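Local coordinates for protein choline kinase (PDB 3MES) that probably phosphorylates choline, and perhaps ethanolamine, with ATP as phosphate donor in a magnesium-dependent reaction, at residues B[62-68]-B[100-105]; B[202-206]-B[232-236]; B[298-302]-B[330-334]; B[358-362]-B[414-420]. All coordinates share one frame; numbering follows the deposited sequence.

Contact 1 (B[62-68]-B[100-105])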
loop_
_atom_site.group_PDB
_atom_site.type_symbol
_atom_site.label_atom_id
_atom_site.label_comp_id
_atom_site.label_asym_id
_atom_site.label_seq_id
_atom_site.Cartn_x
_atom_site.Cartn_y
_atom_site.Cartn_z
ATOM N N ILE B 62 13.955 12.656 24.582
ATOM C CA ILE B 62 12.809 12.701 23.677
ATOM C C ILE B 62 12.217 14.103 23.601
ATOM O O ILE B 62 11.641 14.588 24.570
ATOM C CB ILE B 62 11.700 11.729 24.117
ATOM C CG1 ILE B 62 12.267 10.329 24.352
ATOM C CG2 ILE B 62 10.579 11.703 23.086
ATOM C CD1 ILE B 62 11.237 9.333 24.837
ATOM N N PRO B 63 12.346 14.754 22.438
ATOM C CA PRO B 63 11.834 16.107 22.252
ATOM C C PRO B 63 10.403 16.250 22.762
ATOM O O PRO B 63 9.533 15.463 22.391
ATOM C CB PRO B 63 11.871 16.286 20.733
ATOM C CG PRO B 63 12.978 15.403 20.284
ATOM C CD PRO B 63 12.965 14.219 21.210
ATOM N N GLY B 64 10.170 17.245 23.613
ATOM C CA GLY B 64 8.835 17.527 24.128
ATOM C C GLY B 64 8.545 16.891 25.477
ATOM O O GLY B 64 7.624 17.309 26.184
ATOM N N TRP B 65 9.335 15.883 25.835
ATOM C CA TRP B 65 9.113 15.121 27.061
ATOM C C TRP B 65 9.776 15.773 28.268
ATOM O O TRP B 65 9.472 15.436 29.413
ATOM C CB TRP B 65 9.644 13.694 26.901
ATOM C CG TRP B 65 8.795 12.812 26.035
ATOM C CD1 TRP B 65 8.189 13.151 24.861
ATOM C CD2 TRP B 65 8.479 11.432 26.265
ATOM N NE1 TRP B 65 7.505 12.072 24.352
ATOM C CE2 TRP B 65 7.669 11.005 25.195
ATOM C CE3 TRP B 65 8.799 10.519 27.276
ATOM C CZ2 TRP B 65 7.175 9.706 25.106
ATOM C CZ3 TRP B 65 8.309 9.231 27.187
ATOM C CH2 TRP B 65 7.504 8.835 26.110
ATOM N N LYS B 66 10.689 16.703 28.006
ATOM C CA LYS B 66 11.457 17.349 29.065
ATOM C C LYS B 66 10.597 17.760 30.265
ATOM O O LYS B 66 10.915 17.424 31.404
ATOM C CB LYS B 66 12.203 18.567 28.513
ATOM C CG LYS B 66 13.252 19.133 29.454
ATOM C CD LYS B 66 14.434 18.181 29.602
ATOM C CE LYS B 66 15.567 18.825 30.389
ATOM N NZ LYS B 66 16.766 17.942 30.472
ATOM N N GLU B 67 9.510 18.477 30.007
ATOM C CA GLU B 67 8.713 19.059 31.088
ATOM C C GLU B 67 7.555 18.188 31.567
ATOM O O GLU B 67 6.839 18.562 32.493
ATOM C CB GLU B 67 8.190 20.441 30.680
ATOM C CG GLU B 67 9.257 21.520 30.694
ATOM C CD GLU B 67 9.942 21.629 32.043
ATOM O OE1 GLU B 67 9.237 21.864 33.049
ATOM O OE2 GLU B 67 11.183 21.478 32.097
ATOM N N ILE B 68 7.371 17.030 30.943
ATOM C CA ILE B 68 6.261 16.152 31.293
ATOM C C ILE B 68 6.481 15.464 32.638
ATOM O O ILE B 68 7.530 14.858 32.870
ATOM C CB ILE B 68 6.025 15.083 30.209
ATOM C CG1 ILE B 68 5.679 15.744 28.873
ATOM C CG2 ILE B 68 4.928 14.124 30.640
ATOM C CD1 ILE B 68 5.466 14.759 27.734
ATOM N N LEU B 100 2.616 16.283 20.902
ATOM C CA LEU B 100 3.793 15.422 20.939
ATOM C C LEU B 100 3.940 14.629 19.648
ATOM O O LEU B 100 3.020 13.921 19.232
ATOM C CB LEU B 100 3.721 14.458 22.127
ATOM C CG LEU B 100 3.800 15.069 23.530
ATOM C CD1 LEU B 100 3.674 13.984 24.589
ATOM C CD2 LEU B 100 5.096 15.856 23.710
ATOM N N LYS B 101 5.104 14.747 19.016
ATOM C CA LYS B 101 5.394 13.963 17.826
ATOM C C LYS B 101 5.581 12.497 18.197
ATOM O O LYS B 101 5.362 11.608 17.376
ATOM C CB LYS B 101 6.636 14.492 17.105
ATOM C CG LYS B 101 6.980 13.706 15.849
ATOM C CD LYS B 101 7.995 14.424 14.976
ATOM C CE LYS B 101 9.397 14.315 15.544
ATOM N NZ LYS B 101 10.392 14.994 14.666
ATOM N N HIS B 102 5.984 12.253 19.440
ATOM C CA HIS B 102 6.217 10.893 19.918
ATOM C C HIS B 102 5.534 10.644 21.258
ATOM O O HIS B 102 6.173 10.724 22.307
ATOM C CB HIS B 102 7.715 10.620 20.056
ATOM C CG HIS B 102 8.480 10.764 18.779
ATOM N ND1 HIS B 102 9.324 11.825 18.532
ATOM C CD2 HIS B 102 8.532 9.979 17.677
ATOM C CE1 HIS B 102 9.865 11.687 17.335
ATOM N NE2 HIS B 102 9.400 10.575 16.794
ATOM N N PRO B 103 4.228 10.343 21.225
ATOM C CA PRO B 103 3.461 10.021 22.426
ATOM C C PRO B 103 3.836 8.650 22.982
ATOM O O PRO B 103 3.792 8.436 24.193
ATOM C CB PRO B 103 2.015 10.012 21.923
ATOM C CG PRO B 103 2.122 9.685 20.483
ATOM C CD PRO B 103 3.391 10.330 20.014
ATOM N N ARG B 104 4.198 7.731 22.092
ATOM C CA ARG B 104 4.674 6.412 22.490
ATOM C C ARG B 104 6.037 6.150 21.861
ATOM O O ARG B 104 6.289 6.551 20.728
ATOM C CB ARG B 104 3.682 5.327 22.064
ATOM C CG ARG B 104 2.321 5.430 22.740
ATOM C CD ARG B 104 1.250 4.639 21.995
ATOM N NE ARG B 104 1.398 3.195 22.160
ATOM C CZ ARG B 104 0.943 2.510 23.206
ATOM N NH1 ARG B 104 0.317 3.141 24.192
ATOM N NH2 ARG B 104 1.119 1.197 23.273
ATOM N N ILE B 105 6.917 5.487 22.602
ATOM C CA ILE B 105 8.217 5.104 22.066
ATOM C C ILE B 105 8.566 3.675 22.454
ATOM O O ILE B 105 7.929 3.084 23.328
ATOM C CB ILE B 105 9.351 6.059 22.520
ATOM C CG1 ILE B 105 9.616 5.924 24.022
ATOM C CG2 ILE B 105 9.034 7.495 22.132
ATOM C CD1 ILE B 105 10.427 4.696 24.394
#
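Trp-65 carries its indole from the loop 62-68 to the backbone of 100-105, laying the edge from NE1 through CE2 to CZ2 along His-102 O. From CB, chi1 of -74° sets CG anti to the carbonyl carbon, and chi2 then turns the NE1 edge toward 100-105. CD1 is 4.3 Å from Leu-100 CD2. NE1 donates to His-102 O at 2.8 Å; the oxygen lies only 7° out of the indole plane, but the N-H...O angle of 137° shows a bent bond. CE2 and CZ2 stay close to the same oxygen, CZ2 at 3.1 Å from His-102 O, and at the far end CH2 lies 4.2 Å from Ile-105 CG1. The loop leads from helix 51-61 to strand 73-78, while 100-105 runs into strand 104-109 of the five-stranded antiparallel sheet, the kinase N-terminal lobe in a fold of this type; Val-89 and Ile-91 of strand 85-91 also touch the indole. A type II turn from Ile-62 to Trp-65 is closed by Trp-65 N bonding to Ile-62 O, and Gly-64 occupies its positive-phi position. Ile-62 CD1 sits over one indole face, toward the rim, and reaches Ile-105 CG1 at 3.9 Å. On the Leu-100 side, Ile-68 CD1 and Leu-100 CD1 meet tip to tip at 3.7 Å.

Contact 2 (B[202-206]-B[232-236])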
loop_
_atom_site.group_PDB
_atom_site.type_symbol
_atom_site.label_atom_id
_atom_site.label_comp_id
_atom_site.label_asym_id
_atom_site.label_seq_id
_atom_site.Cartn_x
_atom_site.Cartn_y
_atom_site.Cartn_z
ATOM N N ILE B 202 23.852 -20.322 6.193
ATOM C CA ILE B 202 23.534 -21.736 6.350
ATOM C C ILE B 202 24.713 -22.514 6.924
ATOM O O ILE B 202 24.553 -23.297 7.859
ATOM C CB ILE B 202 23.092 -22.384 5.022
ATOM C CG1 ILE B 202 21.659 -21.970 4.682
ATOM C CG2 ILE B 202 23.194 -23.896 5.113
ATOM C CD1 ILE B 202 21.131 -22.569 3.393
ATOM N N TYR B 203 25.898 -22.300 6.360
ATOM C CA TYR B 203 27.092 -22.972 6.853
ATOM C C TYR B 203 27.382 -22.532 8.287
ATOM O O TYR B 203 27.696 -23.353 9.153
ATOM C CB TYR B 203 28.296 -22.689 5.948
ATOM C CG TYR B 203 28.089 -23.094 4.505
ATOM C CD1 TYR B 203 28.556 -22.301 3.464
ATOM C CD2 TYR B 203 27.414 -24.264 4.183
ATOM C CE1 TYR B 203 28.364 -22.669 2.143
ATOM C CE2 TYR B 203 27.218 -24.640 2.869
ATOM C CZ TYR B 203 27.691 -23.840 1.854
ATOM O OH TYR B 203 27.492 -24.217 0.547
ATOM N N LEU B 204 27.257 -21.234 8.534
ATOM C CA LEU B 204 27.493 -20.685 9.860
ATOM C C LEU B 204 26.548 -21.300 10.890
ATOM O O LEU B 204 26.971 -21.701 11.975
ATOM C CB LEU B 204 27.312 -19.168 9.840
ATOM C CG LEU B 204 28.177 -18.384 10.820
ATOM C CD1 LEU B 204 29.607 -18.338 10.301
ATOM C CD2 LEU B 204 27.624 -16.977 11.018
ATOM N N TRP B 205 25.265 -21.369 10.550
ATOM C CA TRP B 205 24.270 -21.909 11.472
ATOM C C TRP B 205 24.310 -23.433 11.538
ATOM O O TRP B 205 23.892 -24.029 12.533
ATOM C CB TRP B 205 22.863 -21.411 11.126
ATOM C CG TRP B 205 22.668 -19.953 11.410
ATOM C CD1 TRP B 205 23.539 -19.122 12.058
ATOM C CD2 TRP B 205 21.516 -19.160 11.096
ATOM N NE1 TRP B 205 23.009 -17.858 12.147
ATOM C CE2 TRP B 205 21.767 -17.854 11.565
ATOM C CE3 TRP B 205 20.300 -19.423 10.457
ATOM C CZ2 TRP B 205 20.848 -16.815 11.417
ATOM C CZ3 TRP B 205 19.391 -18.392 10.307
ATOM C CH2 TRP B 205 19.670 -17.104 10.787
ATOM N N ARG B 206 24.819 -24.064 10.484
ATOM C CA ARG B 206 24.998 -25.511 10.491
ATOM C C ARG B 206 25.953 -25.916 11.606
ATOM O O ARG B 206 25.695 -26.865 12.344
ATOM C CB ARG B 206 25.540 -26.000 9.150
ATOM C CG ARG B 206 25.883 -27.479 9.138
ATOM C CD ARG B 206 26.522 -27.881 7.823
ATOM N NE ARG B 206 27.730 -27.107 7.551
ATOM C CZ ARG B 206 28.431 -27.191 6.425
ATOM N NH1 ARG B 206 28.047 -28.017 5.461
ATOM N NH2 ARG B 206 29.517 -26.447 6.261
ATOM N N ILE B 232 22.694 -30.404 2.278
ATOM C CA ILE B 232 23.406 -29.131 2.305
ATOM C C ILE B 232 24.615 -29.121 1.372
ATOM O O ILE B 232 24.949 -28.091 0.787
ATOM C CB ILE B 232 23.838 -28.759 3.736
ATOM C CG1 ILE B 232 22.605 -28.458 4.591
ATOM C CG2 ILE B 232 24.775 -27.564 3.719
ATOM C CD1 ILE B 232 22.921 -27.954 5.979
ATOM N N ASP B 233 25.265 -30.270 1.227
ATOM C CA ASP B 233 26.433 -30.381 0.358
ATOM C C ASP B 233 26.089 -30.083 -1.101
ATOM O O ASP B 233 26.938 -29.617 -1.861
ATOM C CB ASP B 233 27.061 -31.773 0.474
ATOM C CG ASP B 233 27.705 -32.013 1.827
ATOM O OD1 ASP B 233 28.317 -31.071 2.375
ATOM O OD2 ASP B 233 27.601 -33.150 2.340
ATOM N N GLN B 234 24.845 -30.356 -1.485
ATOM C CA GLN B 234 24.397 -30.147 -2.862
ATOM C C GLN B 234 23.683 -28.812 -3.024
ATOM O O GLN B 234 23.315 -28.427 -4.133
ATOM C CB GLN B 234 23.438 -31.260 -3.284
ATOM C CG GLN B 234 23.989 -32.668 -3.160
ATOM C CD GLN B 234 22.913 -33.726 -3.357
ATOM O OE1 GLN B 234 23.173 -34.798 -3.905
ATOM N NE2 GLN B 234 21.695 -33.422 -2.911
ATOM N N LEU B 235 23.491 -28.111 -1.912
ATOM C CA LEU B 235 22.617 -26.943 -1.874
ATOM C C LEU B 235 23.003 -25.844 -2.860
ATOM O O LEU B 235 22.136 -25.218 -3.468
ATOM C CB LEU B 235 22.538 -26.387 -0.450
ATOM C CG LEU B 235 21.277 -25.588 -0.123
ATOM C CD1 LEU B 235 20.051 -26.264 -0.715
ATOM C CD2 LEU B 235 21.129 -25.419 1.380
ATOM N N GLU B 236 24.302 -25.612 -3.019
ATOM C CA GLU B 236 24.784 -24.587 -3.941
ATOM C C GLU B 236 24.519 -24.962 -5.401
ATOM O O GLU B 236 23.963 -24.170 -6.161
ATOM C CB GLU B 236 26.270 -24.295 -3.708
ATOM C CG GLU B 236 26.555 -23.610 -2.376
ATOM C CD GLU B 236 27.998 -23.140 -2.237
ATOM O OE1 GLU B 236 28.704 -23.044 -3.264
ATOM O OE2 GLU B 236 28.422 -22.858 -1.096
HETATM O O HOH W 1 28.738 -28.361 2.703
#
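Ile-232 and Leu-235 provide the apolar centre on one side, Ile-202 on the other. Ile-202 CD1 meets Leu-235 CD2 at 3.5 Å, the two side chains crossing at about a right angle, whereas Ile-202 CG2 and Ile-232 CD1 are 4.2 Å apart on chains that lie alongside each other, pointing opposite ways. The two branches of Ile-232 divide the work: CD1 lies against Arg-206 CD at 4.0 Å, and CG2 touches the edge of the Tyr-203 ring, 3.9 Å from CE2. CG2 also lies close to Arg-206 NH1.

Further out, Arg-206 has CG anti to its own N (chi1 174°) and bends at chi3, so that Tyr-203 CD2 lies over one face of its guanidinium, toward the rim. One water lies at the guanidinium edge, 2.9 Å from Arg-206 NH1, and donates to Asp-233 OD1 at 2.8 Å. It bridges two opposite charges too far apart for a direct salt bridge, Arg-206 NH1 and Asp-233 OD1 being 4.4 Å apart. Tyr-203 OH points to Glu-236 OE2, with ring and carboxylate planes 43° apart; the modelled separation is too short to judge the bond's strength. The other carboxylate oxygen, Glu-236 OE1, accepts from Phe-245 N.

The contact joins helix 198-214 to the segment 232-236, which runs into helix 235-239, and helix 364-376 packs against both: Thr-370 touches Ile-202, Leu-373 touches Ile-232 and Ile-369 touches Leu-235.

Contact 3 (B[298-302]-B[330-334])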
loop_
_atom_site.group_PDB
_atom_site.type_symbol
_atom_site.label_atom_id
_atom_site.label_comp_id
_atom_site.label_asym_id
_atom_site.label_seq_id
_atom_site.Cartn_x
_atom_site.Cartn_y
_atom_site.Cartn_z
ATOM N N ILE B 298 11.851 -13.345 -1.069
ATOM C CA ILE B 298 10.460 -13.533 -1.465
ATOM C C ILE B 298 9.966 -14.937 -1.121
ATOM O O ILE B 298 8.878 -15.102 -0.564
ATOM C CB ILE B 298 10.257 -13.248 -2.971
ATOM C CG1 ILE B 298 10.588 -11.785 -3.281
ATOM C CG2 ILE B 298 8.829 -13.572 -3.388
ATOM C CD1 ILE B 298 10.662 -11.465 -4.763
ATOM N N ALA B 299 10.766 -15.947 -1.445
ATOM C CA ALA B 299 10.404 -17.330 -1.147
ATOM C C ALA B 299 10.210 -17.546 0.353
ATOM O O ALA B 299 9.353 -18.327 0.771
ATOM C CB ALA B 299 11.447 -18.293 -1.700
ATOM N N ASN B 300 11.005 -16.852 1.163
ATOM C CA ASN B 300 10.854 -16.945 2.613
ATOM C C ASN B 300 9.514 -16.395 3.075
ATOM O O ASN B 300 8.855 -16.979 3.932
ATOM C CB ASN B 300 11.981 -16.221 3.346
ATOM C CG ASN B 300 11.879 -16.377 4.850
ATOM O OD1 ASN B 300 12.193 -17.434 5.398
ATOM N ND2 ASN B 300 11.428 -15.328 5.525
ATOM N N TYR B 301 9.122 -15.259 2.512
ATOM C CA TYR B 301 7.820 -14.683 2.809
ATOM C C TYR B 301 6.707 -15.644 2.395
ATOM O O TYR B 301 5.753 -15.867 3.147
ATOM C CB TYR B 301 7.649 -13.333 2.109
ATOM C CG TYR B 301 6.216 -12.853 2.090
ATOM C CD1 TYR B 301 5.626 -12.316 3.230
ATOM C CD2 TYR B 301 5.451 -12.945 0.935
ATOM C CE1 TYR B 301 4.312 -11.886 3.216
ATOM C CE2 TYR B 301 4.142 -12.516 0.913
ATOM C CZ TYR B 301 3.576 -11.991 2.053
ATOM O OH TYR B 301 2.269 -11.567 2.023
ATOM N N PHE B 302 6.829 -16.219 1.201
ATOM C CA PHE B 302 5.843 -17.187 0.736
ATOM C C PHE B 302 5.710 -18.341 1.723
ATOM O O PHE B 302 4.610 -18.831 1.970
ATOM C CB PHE B 302 6.196 -17.723 -0.659
ATOM C CG PHE B 302 5.960 -16.739 -1.770
ATOM C CD1 PHE B 302 5.154 -15.631 -1.576
ATOM C CD2 PHE B 302 6.523 -16.937 -3.019
ATOM C CE1 PHE B 302 4.930 -14.728 -2.600
ATOM C CE2 PHE B 302 6.300 -16.041 -4.050
ATOM C CZ PHE B 302 5.503 -14.936 -3.841
ATOM N N ARG B 330 1.047 -15.839 -6.077
ATOM C CA ARG B 330 2.481 -15.625 -6.195
ATOM C C ARG B 330 2.804 -14.697 -7.367
ATOM O O ARG B 330 3.592 -13.758 -7.228
ATOM C CB ARG B 330 3.210 -16.969 -6.337
ATOM C CG ARG B 330 3.339 -17.754 -5.031
ATOM C CD ARG B 330 3.311 -19.265 -5.274
ATOM N NE ARG B 330 4.199 -19.656 -6.365
ATOM C CZ ARG B 330 4.126 -20.809 -7.021
ATOM N NH1 ARG B 330 4.982 -21.064 -7.999
ATOM N NH2 ARG B 330 3.198 -21.705 -6.709
ATOM N N LYS B 331 2.182 -14.954 -8.516
ATOM C CA LYS B 331 2.410 -14.145 -9.717
ATOM C C LYS B 331 1.959 -12.696 -9.561
ATOM O O LYS B 331 2.573 -11.785 -10.114
ATOM C CB LYS B 331 1.719 -14.772 -10.928
ATOM C CG LYS B 331 2.278 -16.120 -11.309
ATOM C CD LYS B 331 1.906 -16.486 -12.734
ATOM C CE LYS B 331 2.542 -17.809 -13.131
ATOM N NZ LYS B 331 2.374 -18.101 -14.584
ATOM N N LEU B 332 0.874 -12.483 -8.824
ATOM C CA LEU B 332 0.434 -11.128 -8.519
ATOM C C LEU B 332 1.487 -10.432 -7.664
ATOM O O LEU B 332 1.848 -9.282 -7.911
ATOM C CB LEU B 332 -0.914 -11.146 -7.801
ATOM C CG LEU B 332 -2.079 -11.680 -8.635
ATOM C CD1 LEU B 332 -3.350 -11.765 -7.800
ATOM C CD2 LEU B 332 -2.293 -10.810 -9.867
ATOM N N PHE B 333 1.989 -11.142 -6.661
ATOM C CA PHE B 333 3.028 -10.598 -5.799
ATOM C C PHE B 333 4.218 -10.161 -6.639
ATOM O O PHE B 333 4.691 -9.027 -6.534
ATOM C CB PHE B 333 3.471 -11.641 -4.775
ATOM C CG PHE B 333 4.544 -11.157 -3.840
ATOM C CD1 PHE B 333 4.225 -10.727 -2.563
ATOM C CD2 PHE B 333 5.871 -11.134 -4.237
ATOM C CE1 PHE B 333 5.209 -10.285 -1.699
ATOM C CE2 PHE B 333 6.859 -10.691 -3.378
ATOM C CZ PHE B 333 6.529 -10.267 -2.108
ATOM N N ILE B 334 4.686 -11.067 -7.489
ATOM C CA ILE B 334 5.900 -10.838 -8.255
ATOM C C ILE B 334 5.731 -9.752 -9.310
ATOM O O ILE B 334 6.686 -9.047 -9.639
ATOM C CB ILE B 334 6.407 -12.145 -8.893
ATOM C CG1 ILE B 334 6.920 -13.084 -7.796
ATOM C CG2 ILE B 334 7.501 -11.854 -9.912
ATOM C CD1 ILE B 334 7.202 -14.491 -8.279
#
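The Phe-302 ring is sandwiched: Arg-330 CG lies over one face, 3.8 Å from the centroid, a CH-pi contact, and Ile-298 CG2 from its own helix lies over the opposite face. Its edge is directed at the face of Phe-333 in a T-shaped pair, with centroids 5.1 Å apart and planes at 73°; CE1 makes the approach, 3.8 Å from Phe-333 CG. Tyr-301 meets Phe-333 differently. Their planes are near parallel, at 25°, but offset so that little of one ring lies over the other, and contact is made through Tyr-301 CE2 and Phe-333 CE1 at 3.6 Å. This three-ring aromatic cluster joins helices 294-303 and 327-342 of the helical C-terminal lobe. The axes of segments 298-302 and 330-334 approach to 12.0 Å and run roughly antiparallel. Phe-333 reaches between the partners because its CG is anti to the backbone N (chi1 -180°), and Ile-298 CG2 also reaches it, 3.5 Å from Phe-333 CE2. Helix 165-179 adds Cys-168 and Ala-172 against Phe-333, and Val-171 against Tyr-301. The Tyr-301 side chain is about 6 Å from that of Glu-304, a magnesium ligand just beyond the end of helix 294-303.

Contact 4 (B[358-362]-B[414-420])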
loop_
_atom_site.group_PDB
_atom_site.type_symbol
_atom_site.label_atom_id
_atom_site.label_comp_id
_atom_site.label_asym_id
_atom_site.label_seq_id
_atom_site.Cartn_x
_atom_site.Cartn_y
_atom_site.Cartn_z
ATOM N N LYS B 358 8.669 -19.255 -11.097
ATOM C CA LYS B 358 9.136 -20.631 -10.964
ATOM C C LYS B 358 10.554 -20.680 -10.401
ATOM O O LYS B 358 10.922 -21.620 -9.697
ATOM C CB LYS B 358 9.039 -21.371 -12.303
ATOM C CG LYS B 358 9.936 -20.816 -13.393
ATOM C CD LYS B 358 9.351 -21.057 -14.784
ATOM C CE LYS B 358 9.306 -22.536 -15.132
ATOM N NZ LYS B 358 8.976 -22.745 -16.574
ATOM N N ALA B 359 11.345 -19.658 -10.709
ATOM C CA ALA B 359 12.696 -19.552 -10.171
ATOM C C ALA B 359 12.661 -19.326 -8.662
ATOM O O ALA B 359 13.452 -19.908 -7.919
ATOM C CB ALA B 359 13.461 -18.429 -10.861
ATOM N N VAL B 360 11.736 -18.480 -8.216
ATOM C CA VAL B 360 11.596 -18.173 -6.796
ATOM C C VAL B 360 11.256 -19.418 -5.986
ATOM O O VAL B 360 11.580 -19.506 -4.802
ATOM C CB VAL B 360 10.507 -17.108 -6.551
ATOM C CG1 VAL B 360 10.161 -17.037 -5.076
ATOM C CG2 VAL B 360 10.959 -15.756 -7.064
ATOM N N GLU B 361 10.595 -20.376 -6.629
ATOM C CA GLU B 361 10.220 -21.624 -5.966
ATOM C C GLU B 361 11.444 -22.361 -5.433
ATOM O O GLU B 361 11.395 -22.983 -4.375
ATOM C CB GLU B 361 9.435 -22.526 -6.919
ATOM C CG GLU B 361 7.985 -22.112 -7.101
ATOM C CD GLU B 361 7.203 -22.174 -5.802
ATOM O OE1 GLU B 361 6.972 -21.107 -5.197
ATOM O OE2 GLU B 361 6.830 -23.290 -5.379
ATOM N N VAL B 362 12.542 -22.287 -6.176
ATOM C CA VAL B 362 13.776 -22.957 -5.783
ATOM C C VAL B 362 14.264 -22.467 -4.423
ATOM O O VAL B 362 14.683 -23.257 -3.582
ATOM C CB VAL B 362 14.887 -22.738 -6.828
ATOM C CG1 VAL B 362 16.255 -23.021 -6.220
ATOM C CG2 VAL B 362 14.640 -23.602 -8.057
ATOM N N ILE B 414 10.584 -27.927 -11.931
ATOM C CA ILE B 414 11.305 -26.717 -11.553
ATOM C C ILE B 414 12.768 -27.030 -11.254
ATOM O O ILE B 414 13.656 -26.248 -11.585
ATOM C CB ILE B 414 10.658 -26.019 -10.343
ATOM C CG1 ILE B 414 9.260 -25.515 -10.713
ATOM C CG2 ILE B 414 11.533 -24.872 -9.862
ATOM C CD1 ILE B 414 8.576 -24.728 -9.616
ATOM N N LEU B 415 13.008 -28.176 -10.624
ATOM C CA LEU B 415 14.364 -28.678 -10.427
ATOM C C LEU B 415 14.633 -29.826 -11.393
ATOM O O LEU B 415 13.754 -30.651 -11.639
ATOM C CB LEU B 415 14.569 -29.154 -8.988
ATOM C CG LEU B 415 14.692 -28.096 -7.892
ATOM C CD1 LEU B 415 14.777 -28.763 -6.525
ATOM C CD2 LEU B 415 15.901 -27.197 -8.132
ATOM N N PRO B 416 15.855 -29.883 -11.945
ATOM C CA PRO B 416 16.921 -28.919 -11.673
ATOM C C PRO B 416 16.830 -27.670 -12.551
ATOM O O PRO B 416 16.233 -27.711 -13.627
ATOM C CB PRO B 416 18.186 -29.707 -12.013
ATOM C CG PRO B 416 17.752 -30.648 -13.091
ATOM C CD PRO B 416 16.301 -30.969 -12.837
ATOM N N LEU B 417 17.425 -26.574 -12.088
ATOM C CA LEU B 417 17.405 -25.311 -12.824
ATOM C C LEU B 417 17.887 -25.467 -14.258
ATOM O O LEU B 417 17.276 -24.944 -15.188
ATOM C CB LEU B 417 18.270 -24.259 -12.125
ATOM C CG LEU B 417 17.644 -23.437 -11.001
ATOM C CD1 LEU B 417 16.391 -22.730 -11.496
ATOM C CD2 LEU B 417 17.334 -24.322 -9.807
ATOM N N ASN B 418 18.994 -26.179 -14.432
ATOM C CA ASN B 418 19.634 -26.273 -15.739
ATOM C C ASN B 418 18.791 -26.970 -16.805
ATOM O O ASN B 418 19.184 -27.026 -17.969
ATOM C CB ASN B 418 21.013 -26.934 -15.624
ATOM C CG ASN B 418 20.954 -28.319 -15.007
ATOM O OD1 ASN B 418 19.897 -28.953 -14.959
ATOM N ND2 ASN B 418 22.098 -28.800 -14.535
ATOM N N SER B 419 17.632 -27.491 -16.413
ATOM C CA SER B 419 16.772 -28.202 -17.357
ATOM C C SER B 419 15.719 -27.301 -18.003
ATOM O O SER B 419 14.973 -27.746 -18.873
ATOM C CB SER B 419 16.099 -29.404 -16.687
ATOM O OG SER B 419 15.155 -28.993 -15.712
ATOM N N TRP B 420 15.659 -26.039 -17.583
ATOM C CA TRP B 420 14.683 -25.108 -18.147
ATOM C C TRP B 420 15.166 -23.657 -18.181
ATOM O O TRP B 420 14.984 -22.959 -19.179
ATOM C CB TRP B 420 13.341 -25.207 -17.404
ATOM C CG TRP B 420 13.364 -24.663 -16.002
ATOM C CD1 TRP B 420 13.646 -25.352 -14.858
ATOM C CD2 TRP B 420 13.083 -23.316 -15.597
ATOM N NE1 TRP B 420 13.562 -24.519 -13.768
ATOM C CE2 TRP B 420 13.220 -23.264 -14.195
ATOM C CE3 TRP B 420 12.732 -22.151 -16.285
ATOM C CZ2 TRP B 420 13.018 -22.090 -13.467
ATOM C CZ3 TRP B 420 12.533 -20.986 -15.560
ATOM C CH2 TRP B 420 12.678 -20.966 -14.166
#
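Lys-358 and Trp-420 run past each other in opposite directions, with the lysine chain laid over one face of the indole. Lys-358 CE is 3.6 Å from the centroid of the six-membered ring and 12° off its normal, a CH-pi contact, while NZ is 4.3 Å from the same centroid in an off-centre cation-pi contact. Lys-358 CG and Trp-420 CH2 are modelled too close, and that approach is doubtful. The indole is held from within its own segment: Trp-420 NE1 donates to Ile-414 O at 2.8 Å, with the oxygen near the ring plane. Val-362 and Leu-417 meet tip to tip, CG2 to CD2 at 3.3 Å, and Leu-415 CD2 also reaches Val-362 CG2. Ile-414 crosses Glu-361 obliquely, its CD1 3.6 Å from Glu-361 CB; the bend at Glu-361 chi2 (-62°) leads the carboxylate away, where OE1 hydrogen-bonds with Tyr-324 OH and OE2 forms a salt bridge with Lys-405 NZ. The contact thereby fastens the loop after helix 391-411 onto helix 351-362. No hydrogen bond crosses between the segments, so the chemistry implies attachment by apolar contact and by the CH-pi and cation-pi contacts of lysine with indole, the buried glutamate's charge probably balanced by Lys-405 beyond the interface.

Overall arrangement
Contact 1 belongs to the sheet-bearing lobe, and contacts 2, 3 and 4 to the helical part of the chain; the centre of contact 1 lies about 47, 39 and 52 Å from the centres of contacts 2, 3 and 4. The ligands lie between: Ile-105 of contact 1 has its side chain about 8 Å from bound ADP, and Tyr-301 of contact 3 has its own about 8 Å from a magnesium ion. Contact 2 is farther off, the Ile-202 side chain standing about 13 Å from decamethonium, and contact 4 is away from the annotated sites. Contacts 3 and 4, with centres 15 Å apart, touch directly: Val-360 packs on Ile-298, Ala-299 and Phe-302, and Arg-330 NE forms a long, weak ion pair with Glu-361 OE1. Contacts 2 and 4 come no nearer than about 7 Å between nearest atoms.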